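Local coordinates for alpha-1,2-Mannosidase (Trichoderma reesei, PDB 1HCU), which probably trims alpha-1,2-linked mannose residues from high-mannose N-glycans, as a calcium-dependent glycoside hydrolase of family 47, at residues S429-I434 / S451-E456. Numbering follows the deposited sequence.
Sequences SAYSSI and SFWFAE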
# COMPACT_ATOMS: atom_id res chain seq x y z
N SER A 429 -19.88 11.87 -10.19
CA SER A 429 -18.93 12.28 -11.22
C SER A 429 -17.81 11.27 -11.50
O SER A 429 -17.16 11.36 -12.54
CB SER A 429 -18.29 13.62 -10.84
OG SER A 429 -19.27 14.58 -10.48
N ALA A 430 -17.59 10.33 -10.59
CA ALA A 430 -16.54 9.33 -10.79
C ALA A 430 -16.80 8.00 -10.09
O ALA A 430 -17.71 7.26 -10.47
CB ALA A 430 -15.19 9.90 -10.33
N TYR A 431 -16.00 7.70 -9.07
CA TYR A 431 -16.14 6.46 -8.31
C TYR A 431 -16.09 6.75 -6.82
O TYR A 431 -15.46 7.71 -6.37
CB TYR A 431 -15.04 5.46 -8.71
CG TYR A 431 -15.02 5.13 -10.19
CD1 TYR A 431 -14.37 5.96 -11.10
CD2 TYR A 431 -15.72 4.03 -10.69
CE1 TYR A 431 -14.42 5.71 -12.47
CE2 TYR A 431 -15.78 3.77 -12.06
CZ TYR A 431 -15.13 4.62 -12.95
OH TYR A 431 -15.23 4.40 -14.31
N SER A 432 -16.73 5.90 -6.04
CA SER A 432 -16.78 6.12 -4.61
C SER A 432 -16.80 4.84 -3.79
O SER A 432 -17.07 3.76 -4.30
CB SER A 432 -18.03 6.95 -4.28
OG SER A 432 -18.27 7.00 -2.89
N SER A 433 -16.50 5.00 -2.50
CA SER A 433 -16.52 3.90 -1.56
C SER A 433 -17.97 3.45 -1.48
O SER A 433 -18.88 4.26 -1.65
CB SER A 433 -16.08 4.38 -0.17
OG SER A 433 -14.86 5.09 -0.24
N ILE A 434 -18.17 2.16 -1.21
CA ILE A 434 -19.50 1.59 -1.11
C ILE A 434 -19.77 0.98 0.26
O ILE A 434 -18.85 0.49 0.92
CB ILE A 434 -19.73 0.54 -2.21
CG1 ILE A 434 -18.56 -0.47 -2.21
CG2 ILE A 434 -19.87 1.23 -3.55
CD1 ILE A 434 -18.76 -1.65 -3.14
N SER A 451 -7.36 9.07 -2.29
CA SER A 451 -6.26 9.30 -3.22
C SER A 451 -5.61 8.01 -3.73
O SER A 451 -5.18 7.96 -4.88
CB SER A 451 -5.21 10.23 -2.58
OG SER A 451 -4.51 9.60 -1.53
N PHE A 452 -5.53 6.97 -2.90
CA PHE A 452 -4.91 5.73 -3.35
C PHE A 452 -5.67 5.08 -4.52
O PHE A 452 -5.19 4.14 -5.15
CB PHE A 452 -4.71 4.74 -2.19
CG PHE A 452 -5.95 4.52 -1.35
CD1 PHE A 452 -7.06 3.89 -1.89
CD2 PHE A 452 -5.97 4.89 -0.01
CE1 PHE A 452 -8.18 3.64 -1.12
CE2 PHE A 452 -7.10 4.65 0.78
CZ PHE A 452 -8.21 4.02 0.22
N TRP A 453 -6.87 5.59 -4.81
CA TRP A 453 -7.63 5.08 -5.95
C TRP A 453 -6.78 5.46 -7.16
O TRP A 453 -6.54 4.64 -8.05
CB TRP A 453 -9.00 5.75 -6.00
CG TRP A 453 -9.78 5.53 -7.27
CD1 TRP A 453 -10.25 6.50 -8.11
CD2 TRP A 453 -10.24 4.28 -7.81
NE1 TRP A 453 -10.97 5.94 -9.13
CE2 TRP A 453 -10.98 4.58 -8.97
CE3 TRP A 453 -10.09 2.94 -7.42
CZ2 TRP A 453 -11.58 3.58 -9.75
CZ3 TRP A 453 -10.69 1.95 -8.19
CH2 TRP A 453 -11.43 2.28 -9.35
N PHE A 454 -6.30 6.70 -7.17
CA PHE A 454 -5.45 7.21 -8.25
C PHE A 454 -4.08 6.56 -8.29
O PHE A 454 -3.60 6.13 -9.34
CB PHE A 454 -5.23 8.72 -8.11
CG PHE A 454 -6.41 9.56 -8.48
CD1 PHE A 454 -7.12 10.24 -7.50
CD2 PHE A 454 -6.81 9.67 -9.81
CE1 PHE A 454 -8.21 11.03 -7.84
CE2 PHE A 454 -7.90 10.46 -10.16
CZ PHE A 454 -8.60 11.14 -9.18
N ALA A 455 -3.43 6.49 -7.13
CA ALA A 455 -2.08 5.95 -7.04
C ALA A 455 -1.92 4.44 -7.13
O ALA A 455 -0.95 3.96 -7.71
CB ALA A 455 -1.42 6.45 -5.76
N GLU A 456 -2.86 3.70 -6.55
CA GLU A 456 -2.72 2.25 -6.50
C GLU A 456 -3.68 1.38 -7.29
O GLU A 456 -3.27 0.64 -8.18
CB GLU A 456 -2.77 1.82 -5.03
CG GLU A 456 -1.78 2.53 -4.13
CD GLU A 456 -1.66 1.85 -2.77
OE1 GLU A 456 -2.18 2.39 -1.77
OE2 GLU A 456 -1.06 0.76 -2.72
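Tyr431 and Trp453 make this contact by themselves, ring against ring. CZ2, on the six-membered ring of the indole, lies over one face of the Tyr431 ring. It is 3.8 Å from CG of Tyr431, near the root of the phenol ring. The two planes are inclined at 47°, an oblique pairing. The centroids of the Tyr431 ring and the six-membered ring of Trp453 are 5.4 Å apart. With CG anti to the backbone N (chi1 168°), the indole of Trp453 reaches out from helix 451-465 and its CZ2 meets Tyr431. Family 47 enzymes fold as an (alpha/alpha)7 barrel. Here a helix of that barrel meets strand 430-431, half of a small antiparallel hairpin with 426-427. The indole NE1 passes 3.9 Å from Tyr431 CD1, but its hydrogen bond goes to Ser26 OG on helix 13-33. Ala22 and Ser26 of that helix also touch Tyr431, and Ile421 of helix 408-425 touches the indole. Replacing Trp453 by alanine would probably leave a gap over the Tyr431 face and Ser26 without its indole partner. Both rings are buried; the Trp453 side chain is about 10 Å from that of Glu393, a predicted active-site residue.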